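Local atomic coordinates of L protein (PDB entry 5MV0), a protein that probably cleaves capped host RNAs through its N-terminal endonuclease domain, supplying primers for viral transcription by cap-snatching. Residues B[21-26]-B[53-58]; B[25-30]-B[59-64]; B[69-74]-B[88-93]; B[101-106]-B[118-123]. One frame throughout, in Å; residues are numbered along the deposited sequence. Where two conformers were deposited one is given.

Contact 1. Residues B[21-26]-B[53-58]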
loop_
_atom_site.group_PDB
_atom_site.type_symbol
_atom_site.label_atom_id
_atom_site.label_comp_id
_atom_site.label_asym_id
_atom_site.label_seq_id
_atom_site.Cartn_x
_atom_site.Cartn_y
_atom_site.Cartn_z
ATOM N N GLU B 21 -0.227 -1.527 4.483
ATOM C CA GLU B 21 0.419 -2.845 4.543
ATOM C C GLU B 21 0.524 -3.405 3.134
ATOM O O GLU B 21 -0.274 -4.268 2.733
ATOM C CB GLU B 21 -0.357 -3.826 5.431
ATOM C CG GLU B 21 -0.142 -3.650 6.920
ATOM C CD GLU B 21 1.182 -4.238 7.417
ATOM O OE1 GLU B 21 2.043 -4.654 6.596
ATOM O OE2 GLU B 21 1.339 -4.298 8.649
ATOM N N PRO B 22 1.503 -2.941 2.351
ATOM C CA PRO B 22 1.567 -3.316 0.928
ATOM C C PRO B 22 1.908 -4.770 0.665
ATOM O O PRO B 22 1.760 -5.210 -0.484
ATOM C CB PRO B 22 2.662 -2.386 0.369
ATOM C CG PRO B 22 2.701 -1.234 1.321
ATOM C CD PRO B 22 2.444 -1.856 2.676
ATOM N N ASP B 23 2.369 -5.533 1.661
ATOM C CA ASP B 23 2.493 -6.978 1.464
ATOM C C ASP B 23 1.158 -7.620 1.111
ATOM O O ASP B 23 1.134 -8.712 0.533
ATOM C CB ASP B 23 3.053 -7.657 2.715
ATOM C CG ASP B 23 4.533 -7.401 2.904
ATOM O OD1 ASP B 23 5.209 -7.033 1.921
ATOM O OD2 ASP B 23 5.019 -7.571 4.041
ATOM N N LEU B 24 0.044 -6.973 1.453
ATOM C CA LEU B 24 -1.262 -7.520 1.117
ATOM C C LEU B 24 -1.636 -7.287 -0.342
ATOM O O LEU B 24 -2.577 -7.931 -0.831
ATOM C CB LEU B 24 -2.330 -6.903 2.024
ATOM C CG LEU B 24 -2.200 -7.156 3.529
ATOM C CD1 LEU B 24 -3.074 -6.178 4.302
ATOM C CD2 LEU B 24 -2.605 -8.579 3.836
ATOM N N TYR B 25 -0.941 -6.366 -1.030
ATOM C CA TYR B 25 -1.326 -5.999 -2.394
ATOM C C TYR B 25 -1.398 -7.222 -3.301
ATOM O O TYR B 25 -2.305 -7.337 -4.137
ATOM C CB TYR B 25 -0.339 -4.977 -2.973
ATOM C CG TYR B 25 -0.452 -4.830 -4.484
ATOM C CD1 TYR B 25 0.460 -5.449 -5.334
ATOM C CD2 TYR B 25 -1.491 -4.095 -5.054
ATOM C CE1 TYR B 25 0.357 -5.331 -6.712
ATOM C CE2 TYR B 25 -1.604 -3.974 -6.433
ATOM C CZ TYR B 25 -0.680 -4.594 -7.250
ATOM O OH TYR B 25 -0.797 -4.492 -8.611
ATOM N N LYS B 26 -0.450 -8.146 -3.156
ATOM C CA LYS B 26 -0.393 -9.255 -4.113
ATOM C C LYS B 26 -1.518 -10.255 -3.902
ATOM O O LYS B 26 -1.796 -11.058 -4.794
ATOM C CB LYS B 26 0.959 -9.965 -4.039
ATOM C CG LYS B 26 1.400 -10.386 -2.645
ATOM C CD LYS B 26 2.814 -10.967 -2.685
ATOM C CE LYS B 26 3.355 -11.220 -1.283
ATOM N NZ LYS B 26 3.603 -9.931 -0.552
ATOM N N CYS B 53 -1.167 -12.623 12.644
ATOM C CA CYS B 53 -0.837 -13.811 13.433
ATOM C C CYS B 53 0.553 -14.320 13.078
ATOM O O CYS B 53 1.341 -14.667 13.969
ATOM C CB CYS B 53 -1.888 -14.909 13.229
ATOM S SG CYS B 53 -3.494 -14.565 13.975
ATOM N N CYS B 54 0.890 -14.332 11.783
ATOM C CA CYS B 54 2.221 -14.758 11.362
ATOM C C CYS B 54 3.293 -13.845 11.928
ATOM O O CYS B 54 4.315 -14.314 12.439
ATOM C CB CYS B 54 2.319 -14.790 9.841
ATOM S SG CYS B 54 1.400 -16.127 9.084
ATOM N N ARG B 55 3.085 -12.529 11.821
ATOM C CA ARG B 55 4.040 -11.584 12.386
ATOM C C ARG B 55 4.214 -11.794 13.885
ATOM O O ARG B 55 5.342 -11.770 14.388
ATOM C CB ARG B 55 3.591 -10.153 12.109
ATOM C CG ARG B 55 3.490 -9.824 10.639
ATOM C CD ARG B 55 4.267 -8.576 10.343
ATOM N NE ARG B 55 4.266 -8.236 8.928
ATOM C CZ ARG B 55 3.720 -7.126 8.452
ATOM N NH1 ARG B 55 3.132 -6.289 9.292
ATOM N NH2 ARG B 55 3.764 -6.851 7.152
ATOM N N ASP B 56 3.108 -11.970 14.616
ATOM C CA ASP B 56 3.184 -12.141 16.067
ATOM C C ASP B 56 3.921 -13.421 16.445
ATOM O O ASP B 56 4.522 -13.493 17.522
ATOM C CB ASP B 56 1.783 -12.160 16.681
ATOM C CG ASP B 56 1.076 -10.821 16.585
ATOM O OD1 ASP B 56 1.761 -9.803 16.374
ATOM O OD2 ASP B 56 -0.167 -10.790 16.723
ATOM N N LEU B 57 3.868 -14.438 15.587
ATOM C CA LEU B 57 4.550 -15.703 15.810
ATOM C C LEU B 57 5.929 -15.766 15.165
ATOM O O LEU B 57 6.650 -16.746 15.380
ATOM C CB LEU B 57 3.690 -16.857 15.285
ATOM C CG LEU B 57 2.363 -17.129 15.990
ATOM C CD1 LEU B 57 1.470 -18.016 15.114
ATOM C CD2 LEU B 57 2.597 -17.784 17.350
ATOM N N GLY B 58 6.307 -14.760 14.380
ATOM C CA GLY B 58 7.594 -14.774 13.712
ATOM C C GLY B 58 7.749 -15.807 12.614
ATOM O O GLY B 58 8.867 -16.273 12.372
#
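R55, in the last turn of helix 34-57, meets E21 and D23 in a salt-bridge network of one guanidinium and two carboxylates. The acids belong to the turn after helix 4-20, where the chain enters a 3-10 segment, so the network ties the ends of two helices of the cap-snatching domain. Its centre is an end-on, two-pronged bridge: R55 NH2 donates to E21 OE1 over 2.8 Å, and R55 NH1 to E21 OE2 over 2.8 Å. Both oxygens are met on their syn side and both lie near the guanidinium plane, although the two flat groups are turned 37° apart. The bend of the E21 chain at chi2 (-78°) lets its carboxylate face the incoming arginine. E21 OE2 is gripped twice, since N152 ND2 also donates to it. R55 NH2 has a second, weak bond to D23 OD2 at 3.4 Å, reaching a carboxylate steeply turned (71°) to the guanidinium. On the same turn K26 NZ satisfies D23 O in the carbonyl plane, on a lone pair. A Schellman motif closes the arginine's helix at G58, whose N bonds back to R55 O at 3.1 Å.

Contact 2. Residues B[25-30]-B[59-64]; sequences YKQSSI and IIHNTK
Q27 and T63 bring the two backbones nearest, their CA atoms 7.2 Å apart, where the tail of a 3-10 segment passes the turn that leaves strand 60-61. That turn is an inverse gamma turn centred on N62, with a weak bond from T63 N to H61 O, and it swings T63 back beside H61. Side chains rather than main-chain bonds make the contact, and no direct hydrogen bond crosses it. Q27 is modelled in two conformers, and what follows holds for one of them. Its chain, extended beyond CG, runs square to the threonine side chain and lays its amide against the methyl: Q27 CD is 3.3 Å from T63 CG2. The same methyl sits over one face of the H61 imidazole, 3.5 Å above the plane and shifted toward the rim, and fills the corner between the amide and the ring face. Threonine can offer it there because CG2 stands anti to its carbonyl carbon.

Q27 OE1 approaches H61 CE1 obliquely at 3.2 Å, and the amide and ring planes are 66° apart. This oxygen is buried without a polar partner in the model. H61 NE2 is hydrogen-bonded to OE1 of E50, on helix 34-57, which fixes the ring's rotation. Farther along, K26 touches T63 OG1 with its CE at 3.7 Å. In this conformer the polar link is a water that accepts from Q27 NE2 at 3.0 Å and donates to T63 O at 2.6 Å.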
loop_
_atom_site.group_PDB
_atom_site.type_symbol
_atom_site.label_atom_id
_atom_site.label_comp_id
_atom_site.label_asym_id
_atom_site.label_seq_id
_atom_site.Cartn_x
_atom_site.Cartn_y
_atom_site.Cartn_z
ATOM N N TYR B 25 -0.941 -6.366 -1.030
ATOM C CA TYR B 25 -1.326 -5.999 -2.394
ATOM C C TYR B 25 -1.398 -7.222 -3.301
ATOM O O TYR B 25 -2.305 -7.337 -4.137
ATOM C CB TYR B 25 -0.339 -4.977 -2.973
ATOM C CG TYR B 25 -0.452 -4.830 -4.484
ATOM C CD1 TYR B 25 0.460 -5.449 -5.334
ATOM C CD2 TYR B 25 -1.491 -4.095 -5.054
ATOM C CE1 TYR B 25 0.357 -5.331 -6.712
ATOM C CE2 TYR B 25 -1.604 -3.974 -6.433
ATOM C CZ TYR B 25 -0.680 -4.594 -7.250
ATOM O OH TYR B 25 -0.797 -4.492 -8.611
ATOM N N LYS B 26 -0.450 -8.146 -3.156
ATOM C CA LYS B 26 -0.393 -9.255 -4.113
ATOM C C LYS B 26 -1.518 -10.255 -3.902
ATOM O O LYS B 26 -1.796 -11.058 -4.794
ATOM C CB LYS B 26 0.959 -9.965 -4.039
ATOM C CG LYS B 26 1.400 -10.386 -2.645
ATOM C CD LYS B 26 2.814 -10.967 -2.685
ATOM C CE LYS B 26 3.355 -11.220 -1.283
ATOM N NZ LYS B 26 3.603 -9.931 -0.552
ATOM N N GLN B 27 -2.186 -10.208 -2.757
ATOM C CA GLN B 27 -3.271 -11.113 -2.424
ATOM C C GLN B 27 -4.639 -10.466 -2.556
ATOM O O GLN B 27 -5.644 -11.087 -2.202
ATOM C CB GLN B 27 -3.099 -11.626 -0.998
ATOM C CG GLN B 27 -1.937 -12.558 -0.806
ATOM C CD GLN B 27 -1.959 -13.154 0.569
ATOM O OE1 GLN B 27 -1.615 -12.486 1.549
ATOM N NE2 GLN B 27 -2.397 -14.411 0.666
ATOM N N SER B 28 -4.710 -9.236 -3.047
ATOM C CA SER B 28 -5.977 -8.531 -3.033
ATOM C C SER B 28 -6.288 -7.993 -4.418
ATOM O O SER B 28 -5.567 -8.238 -5.391
ATOM C CB SER B 28 -5.967 -7.416 -1.982
ATOM O OG SER B 28 -7.296 -7.130 -1.563
ATOM N N SER B 29 -7.390 -7.257 -4.499
ATOM C CA SER B 29 -7.872 -6.769 -5.779
ATOM C C SER B 29 -8.862 -5.655 -5.523
ATOM O O SER B 29 -9.559 -5.632 -4.503
ATOM C CB SER B 29 -8.542 -7.876 -6.604
ATOM O OG SER B 29 -9.589 -8.501 -5.873
ATOM N N ILE B 30 -8.920 -4.736 -6.472
ATOM C CA ILE B 30 -9.814 -3.604 -6.398
ATOM C C ILE B 30 -10.528 -3.520 -7.744
ATOM O O ILE B 30 -9.891 -3.299 -8.779
ATOM C CB ILE B 30 -9.064 -2.306 -6.054
ATOM C CG1 ILE B 30 -10.042 -1.161 -5.928
ATOM C CG2 ILE B 30 -7.942 -2.004 -7.027
ATOM C CD1 ILE B 30 -10.572 -1.118 -4.577
ATOM N N ILE B 59 6.668 -16.163 11.922
ATOM C CA ILE B 59 6.716 -17.182 10.878
ATOM C C ILE B 59 6.334 -16.559 9.535
ATOM O O ILE B 59 5.914 -15.408 9.454
ATOM C CB ILE B 59 5.804 -18.379 11.202
ATOM C CG1 ILE B 59 4.344 -17.954 11.152
ATOM C CG2 ILE B 59 6.121 -18.943 12.591
ATOM C CD1 ILE B 59 3.392 -19.103 11.383
ATOM N N ILE B 60 6.476 -17.354 8.482
ATOM C CA ILE B 60 6.224 -16.909 7.113
ATOM C C ILE B 60 4.732 -16.968 6.821
ATOM O O ILE B 60 4.085 -17.993 7.051
ATOM C CB ILE B 60 7.007 -17.779 6.117
ATOM C CG1 ILE B 60 8.514 -17.620 6.335
ATOM C CG2 ILE B 60 6.618 -17.469 4.673
ATOM C CD1 ILE B 60 9.305 -18.747 5.718
ATOM N N HIS B 61 4.183 -15.874 6.303
ATOM C CA HIS B 61 2.821 -15.894 5.774
ATOM C C HIS B 61 2.825 -16.588 4.419
ATOM O O HIS B 61 3.537 -16.166 3.498
ATOM C CB HIS B 61 2.283 -14.474 5.647
ATOM C CG HIS B 61 0.831 -14.394 5.291
ATOM N ND1 HIS B 61 0.276 -13.275 4.703
ATOM C CD2 HIS B 61 -0.185 -15.273 5.464
ATOM C CE1 HIS B 61 -1.016 -13.476 4.514
ATOM N NE2 HIS B 61 -1.324 -14.678 4.971
ATOM N N ASN B 62 2.019 -17.638 4.287
ATOM C CA ASN B 62 2.118 -18.566 3.153
ATOM C C ASN B 62 1.300 -18.081 1.947
ATOM O O ASN B 62 0.398 -18.763 1.455
ATOM C CB ASN B 62 1.677 -19.958 3.595
ATOM C CG ASN B 62 1.823 -21.002 2.506
ATOM O OD1 ASN B 62 2.558 -20.810 1.535
ATOM N ND2 ASN B 62 1.131 -22.125 2.671
ATOM N N THR B 63 1.666 -16.902 1.432
ATOM C CA THR B 63 0.947 -16.324 0.295
ATOM C C THR B 63 1.186 -17.071 -1.016
ATOM O O THR B 63 0.381 -16.936 -1.944
ATOM C CB THR B 63 1.328 -14.850 0.101
ATOM O OG1 THR B 63 2.711 -14.753 -0.258
ATOM C CG2 THR B 63 1.086 -14.064 1.373
ATOM N N LYS B 64 2.274 -17.827 -1.144
ATOM C CA LYS B 64 2.425 -18.636 -2.343
ATOM C C LYS B 64 1.645 -19.935 -2.256
ATOM O O LYS B 64 1.626 -20.693 -3.227
ATOM C CB LYS B 64 3.901 -18.926 -2.611
ATOM C CG LYS B 64 4.708 -17.665 -2.893
ATOM C CD LYS B 64 6.146 -18.011 -3.139
ATOM C CE LYS B 64 7.087 -17.069 -2.426
ATOM N NZ LYS B 64 8.494 -17.475 -2.712
HETATM O O HOH W 1 -2.093 -16.206 -1.772
#

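Contact 3. Residues B[69-74]-B[88-93]; sequences NMVIDR and DGYTID. With PO4 (phosphate ion), chain F.
V71 lays a methyl over the Y90 ring, a CH-pi contact in which helix 68-73 packs across strand 89-93. V71 CG2 lies 4.1 Å from the centroid of the Y90 ring and only 16° off its normal, slightly displaced toward the rim on the CG side. The two side chains run antiparallel alongside each other, and the CG2 branch of V71 rests on the ring face. With V71 CG1 anti to the backbone N (chi1 173°), the second methyl turns to I92, its CG1 4.0 Å from I92 CD1. That isoleucine tip lies against the helix backbone and the base of R74: I92 CD1 is 3.3 Å from V71 O and 3.5 Å from R74 CB. R74 NH1 donates to M70 O at 3.1 Å from above the carbonyl plane, and R74 N reaches that oxygen from the opposite face. The guanidinium also pairs with E182 of a third subunit. N69 ND2 donates to O4 of a phosphate ion, probably from the crystallisation liquor, at 2.8 Å; S119 of the third subunit also holds it. The short helix packs through V71 on strands 89-93 and 98-106, touching I99 of the latter, while strand 89-93 runs between strands 60-61 and 98-106.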
loop_
_atom_site.group_PDB
_atom_site.type_symbol
_atom_site.label_atom_id
_atom_site.label_comp_id
_atom_site.label_asym_id
_atom_site.label_seq_id
_atom_site.Cartn_x
_atom_site.Cartn_y
_atom_site.Cartn_z
ATOM N N ASN B 69 3.044 -30.895 2.177
ATOM C CA ASN B 69 4.042 -31.759 1.553
ATOM C C ASN B 69 5.255 -30.961 1.086
ATOM O O ASN B 69 6.399 -31.410 1.237
ATOM C CB ASN B 69 3.414 -32.530 0.391
ATOM C CG ASN B 69 2.674 -33.784 0.850
ATOM O OD1 ASN B 69 3.134 -34.494 1.741
ATOM N ND2 ASN B 69 1.525 -34.053 0.247
ATOM N N MET B 70 5.030 -29.758 0.544
ATOM C CA MET B 70 6.140 -28.925 0.086
ATOM C C MET B 70 6.916 -28.336 1.250
ATOM O O MET B 70 8.133 -28.139 1.150
ATOM C CB MET B 70 5.628 -27.795 -0.807
ATOM C CG MET B 70 4.953 -28.276 -2.066
ATOM S SD MET B 70 4.140 -26.908 -2.930
ATOM C CE MET B 70 2.970 -27.807 -3.920
ATOM N N VAL B 71 6.230 -28.008 2.343
ATOM C CA VAL B 71 6.938 -27.557 3.531
ATOM C C VAL B 71 7.881 -28.647 4.019
ATOM O O VAL B 71 9.057 -28.398 4.305
ATOM C CB VAL B 71 5.941 -27.138 4.624
ATOM C CG1 VAL B 71 6.682 -26.838 5.937
ATOM C CG2 VAL B 71 5.151 -25.915 4.160
ATOM N N ILE B 72 7.380 -29.877 4.103
ATOM C CA ILE B 72 8.207 -30.961 4.609
ATOM C C ILE B 72 9.326 -31.287 3.628
ATOM O O ILE B 72 10.440 -31.636 4.044
ATOM C CB ILE B 72 7.318 -32.173 4.931
ATOM C CG1 ILE B 72 6.388 -31.800 6.091
ATOM C CG2 ILE B 72 8.163 -33.382 5.310
ATOM C CD1 ILE B 72 5.199 -32.726 6.253
ATOM N N ASP B 73 9.070 -31.137 2.321
ATOM C CA ASP B 73 10.136 -31.277 1.332
ATOM C C ASP B 73 11.291 -30.337 1.630
ATOM O O ASP B 73 12.454 -30.691 1.417
ATOM C CB ASP B 73 9.609 -31.004 -0.073
ATOM C CG ASP B 73 8.767 -32.118 -0.593
ATOM O OD1 ASP B 73 8.936 -33.262 -0.107
ATOM O OD2 ASP B 73 7.930 -31.852 -1.482
ATOM N N ARG B 74 10.989 -29.133 2.119
ATOM C CA ARG B 74 12.022 -28.157 2.435
ATOM C C ARG B 74 12.756 -28.476 3.728
ATOM O O ARG B 74 13.743 -27.799 4.043
ATOM C CB ARG B 74 11.414 -26.753 2.515
ATOM C CG ARG B 74 11.006 -26.192 1.169
ATOM C CD ARG B 74 10.012 -25.032 1.298
ATOM N NE ARG B 74 9.899 -24.318 0.033
ATOM C CZ ARG B 74 9.277 -24.793 -1.039
ATOM N NH1 ARG B 74 8.705 -25.985 -0.999
ATOM N NH2 ARG B 74 9.235 -24.083 -2.160
ATOM N N ASP B 88 -1.881 -21.487 6.755
ATOM C CA ASP B 88 -1.830 -20.032 6.627
ATOM C C ASP B 88 -0.409 -19.507 6.790
ATOM O O ASP B 88 -0.037 -18.499 6.178
ATOM C CB ASP B 88 -2.744 -19.390 7.662
ATOM C CG ASP B 88 -4.194 -19.658 7.394
ATOM O OD1 ASP B 88 -4.560 -19.760 6.200
ATOM O OD2 ASP B 88 -4.958 -19.778 8.377
ATOM N N GLY B 89 0.388 -20.163 7.617
ATOM C CA GLY B 89 1.762 -19.752 7.810
ATOM C C GLY B 89 2.583 -20.944 8.229
ATOM O O GLY B 89 2.042 -21.985 8.627
ATOM N N TYR B 90 3.900 -20.786 8.121
ATOM C CA TYR B 90 4.817 -21.857 8.493
ATOM C C TYR B 90 6.204 -21.276 8.713
ATOM O O TYR B 90 6.514 -20.166 8.275
ATOM C CB TYR B 90 4.887 -22.944 7.417
ATOM C CG TYR B 90 5.619 -22.488 6.175
ATOM C CD1 TYR B 90 6.969 -22.783 5.988
ATOM C CD2 TYR B 90 4.967 -21.745 5.196
ATOM C CE1 TYR B 90 7.648 -22.352 4.856
ATOM C CE2 TYR B 90 5.635 -21.321 4.056
ATOM C CZ TYR B 90 6.977 -21.627 3.894
ATOM O OH TYR B 90 7.645 -21.203 2.772
ATOM N N THR B 91 7.042 -22.056 9.388
ATOM C CA THR B 91 8.474 -21.809 9.348
ATOM C C THR B 91 9.199 -23.126 9.594
ATOM O O THR B 91 8.680 -24.025 10.263
ATOM C CB THR B 91 8.911 -20.737 10.359
ATOM O OG1 THR B 91 10.232 -20.288 10.025
ATOM C CG2 THR B 91 8.899 -21.278 11.783
ATOM N N ILE B 92 10.385 -23.247 9.001
ATOM C CA ILE B 92 11.267 -24.391 9.199
ATOM C C ILE B 92 12.510 -23.893 9.917
ATOM O O ILE B 92 13.294 -23.110 9.361
ATOM C CB ILE B 92 11.632 -25.067 7.875
ATOM C CG1 ILE B 92 10.362 -25.539 7.178
ATOM C CG2 ILE B 92 12.600 -26.231 8.126
ATOM C CD1 ILE B 92 10.563 -25.869 5.745
ATOM N N ASP B 93 12.689 -24.343 11.151
ATOM C CA ASP B 93 13.870 -24.023 11.944
ATOM C C ASP B 93 14.790 -25.239 11.875
ATOM O O ASP B 93 14.616 -26.203 12.623
ATOM C CB ASP B 93 13.472 -23.690 13.376
ATOM C CG ASP B 93 14.642 -23.228 14.223
ATOM O OD1 ASP B 93 15.807 -23.380 13.796
ATOM O OD2 ASP B 93 14.386 -22.725 15.337
HETATM P P PO4 F . 0.290 -31.733 -2.378
HETATM O O1 PO4 F . -0.768 -32.206 -3.340
HETATM O O2 PO4 F . -0.323 -31.533 -1.011
HETATM O O3 PO4 F . 0.979 -30.487 -2.859
HETATM O O4 PO4 F . 1.346 -32.805 -2.284
#

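Contact 4. Residues B[101-106]-B[118-123]. With PO4 (phosphate ion), chain H.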
loop_
_atom_site.group_PDB
_atom_site.type_symbol
_atom_site.label_atom_id
_atom_site.label_comp_id
_atom_site.label_asym_id
_atom_site.label_seq_id
_atom_site.Cartn_x
_atom_site.Cartn_y
_atom_site.Cartn_z
ATOM N N VAL B 101 3.431 -24.741 11.937
ATOM C CA VAL B 101 2.370 -24.395 10.996
ATOM C C VAL B 101 1.267 -23.665 11.749
ATOM O O VAL B 101 0.979 -23.954 12.914
ATOM C CB VAL B 101 1.791 -25.617 10.250
ATOM C CG1 VAL B 101 2.810 -26.210 9.284
ATOM C CG2 VAL B 101 1.271 -26.662 11.243
ATOM N N LEU B 102 0.646 -22.707 11.065
ATOM C CA LEU B 102 -0.382 -21.862 11.643
ATOM C C LEU B 102 -1.676 -22.018 10.859
ATOM O O LEU B 102 -1.664 -22.016 9.621
ATOM C CB LEU B 102 0.055 -20.387 11.639
ATOM C CG LEU B 102 -1.087 -19.386 11.842
ATOM C CD1 LEU B 102 -1.570 -19.418 13.284
ATOM C CD2 LEU B 102 -0.652 -17.986 11.424
ATOM N N GLU B 103 -2.784 -22.156 11.582
ATOM C CA GLU B 103 -4.132 -22.037 11.030
ATOM C C GLU B 103 -4.822 -20.911 11.788
ATOM O O GLU B 103 -5.050 -21.021 12.999
ATOM C CB GLU B 103 -4.916 -23.343 11.160
ATOM C CG GLU B 103 -4.328 -24.525 10.377
ATOM C CD GLU B 103 -4.498 -24.377 8.871
ATOM O OE1 GLU B 103 -5.231 -23.458 8.435
ATOM O OE2 GLU B 103 -3.896 -25.178 8.126
ATOM N N ALA B 104 -5.150 -19.830 11.086
ATOM C CA ALA B 104 -5.729 -18.647 11.715
ATOM C C ALA B 104 -7.104 -18.364 11.134
ATOM O O ALA B 104 -7.322 -18.502 9.924
ATOM C CB ALA B 104 -4.827 -17.419 11.524
ATOM N N SER B 105 -8.029 -17.951 11.991
ATOM C CA SER B 105 -9.372 -17.632 11.533
ATOM C C SER B 105 -10.004 -16.674 12.523
ATOM O O SER B 105 -9.529 -16.508 13.654
ATOM C CB SER B 105 -10.222 -18.896 11.406
ATOM O OG SER B 105 -10.426 -19.442 12.703
ATOM N N THR B 106 -11.097 -16.057 12.092
ATOM C CA THR B 106 -11.959 -15.297 12.980
ATOM C C THR B 106 -13.330 -15.943 13.004
ATOM O O THR B 106 -13.831 -16.397 11.970
ATOM C CB THR B 106 -12.083 -13.810 12.558
ATOM O OG1 THR B 106 -12.712 -13.721 11.268
ATOM C CG2 THR B 106 -10.710 -13.152 12.505
ATOM N N THR B 118 -11.225 -27.110 16.069
ATOM C CA THR B 118 -11.248 -28.566 15.950
ATOM C C THR B 118 -11.136 -28.997 14.494
ATOM O O THR B 118 -10.346 -29.884 14.157
ATOM C CB THR B 118 -12.528 -29.124 16.570
ATOM O OG1 THR B 118 -12.565 -28.787 17.961
ATOM C CG2 THR B 118 -12.573 -30.637 16.423
ATOM N N SER B 119 -11.924 -28.377 13.611
ATOM C CA SER B 119 -11.859 -28.737 12.200
ATOM C C SER B 119 -10.470 -28.483 11.629
ATOM O O SER B 119 -9.974 -29.274 10.821
ATOM C CB SER B 119 -12.904 -27.959 11.407
ATOM O OG SER B 119 -12.555 -26.585 11.378
ATOM N N ASP B 120 -9.824 -27.382 12.033
ATOM C CA ASP B 120 -8.510 -27.058 11.484
ATOM C C ASP B 120 -7.441 -28.025 11.985
ATOM O O ASP B 120 -6.598 -28.493 11.210
ATOM C CB ASP B 120 -8.122 -25.622 11.836
ATOM C CG ASP B 120 -8.738 -24.597 10.897
ATOM O OD1 ASP B 120 -9.442 -24.991 9.928
ATOM O OD2 ASP B 120 -8.473 -23.390 11.115
ATOM N N LYS B 121 -7.450 -28.331 13.281
ATOM C CA LYS B 121 -6.434 -29.239 13.799
ATOM C C LYS B 121 -6.625 -30.652 13.263
ATOM O O LYS B 121 -5.647 -31.378 13.079
ATOM C CB LYS B 121 -6.447 -29.243 15.329
ATOM C CG LYS B 121 -5.124 -29.725 15.910
ATOM C CD LYS B 121 -4.979 -29.402 17.386
ATOM C CE LYS B 121 -3.566 -29.726 17.862
ATOM N NZ LYS B 121 -3.142 -31.102 17.473
ATOM N N LEU B 122 -7.864 -31.052 12.976
ATOM C CA LEU B 122 -8.096 -32.412 12.501
ATOM C C LEU B 122 -7.506 -32.659 11.117
ATOM O O LEU B 122 -7.267 -33.818 10.762
ATOM C CB LEU B 122 -9.591 -32.718 12.489
ATOM C CG LEU B 122 -10.207 -33.125 13.835
ATOM C CD1 LEU B 122 -11.721 -33.227 13.716
ATOM C CD2 LEU B 122 -9.614 -34.448 14.332
ATOM N N LYS B 123 -7.271 -31.606 10.326
ATOM C CA LYS B 123 -6.645 -31.796 9.019
ATOM C C LYS B 123 -5.310 -32.513 9.143
ATOM O O LYS B 123 -4.901 -33.226 8.220
ATOM C CB LYS B 123 -6.412 -30.452 8.317
ATOM C CG LYS B 123 -7.635 -29.578 8.108
ATOM C CD LYS B 123 -7.292 -28.416 7.145
ATOM C CE LYS B 123 -6.169 -27.545 7.689
ATOM N NZ LYS B 123 -5.949 -26.343 6.814
HETATM P P PO4 H . -15.456 -26.017 8.892
HETATM O O1 PO4 H . -16.436 -25.213 8.073
HETATM O O2 PO4 H . -16.212 -26.683 10.016
HETATM O O3 PO4 H . -14.812 -27.084 8.053
HETATM O O4 PO4 H . -14.388 -25.121 9.460
HETATM O O HOH W 2 -7.406 -21.930 9.008
HETATM O O HOH W 3 -7.986 -24.817 7.602
HETATM O O HOH W 4 -8.532 -21.293 12.958
#
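E103 and D120 face each other as two buried acids, E103 OE1 lying 4.2 Å from D120 OD2, with ordered waters set about them. E103 is on strand 98-106 and D120 on helix 110-122, part of the crossover that leads to the parallel strand 137-145. One water stands 2.7 Å from E103 OE1 and also lies against D120 OD2; a second joins E103 OE1, D120 OD1 and K123 NZ, from which it accepts at 2.7 Å. A third lies 2.8 Å from D120 OD2, to which it donates, and is also hydrogen-bonded to S105 OG. These waters have more acceptors around them than protons to give, so not every bond can be made at once.

K123 supplies the direct link across the contact. With its chain bent at chi3 (-60°), its NZ donates to E103 OE2 at 2.7 Å, a salt bridge that meets the carboxylate from above its plane (58° out). That oxygen also takes a bond from Y124 OH, while K116 pairs with D120 OD1. The nearest direct approach of the two acids is E103 CB to D120 OD2, 3.6 Å. Two carboxylates with lysines K123 and K116 beside them are consistent with the active-site region of a PDDEXK-type nuclease; the mutual repulsion of the acids is probably eased by both lysines and the shared waters.

In the fold
Contacts 1 and 2 share Y25 and K26, have centres about 8 Å apart, and are probably joined by a hydrogen bond from I59 N to C54 O (3.0 Å). Contacts 2, 3 and 4 converge on one sheet: I60 N bonds to Y90 O at 2.8 Å, and G89 O accepts from L102 N. D88 OD2 of contact 3 reaches A104 N of contact 4 (2.7 Å), beside E103; E50, the partner of H61, approaches D88. These acids together suggest the endonuclease site. The centres of contacts 1 and 2 each lie about 18 Å from that of contact 4, though C54 still packs on L102. Phosphate ions, probably from the crystallisation liquor, lie between N69 of one subunit and S119 of another.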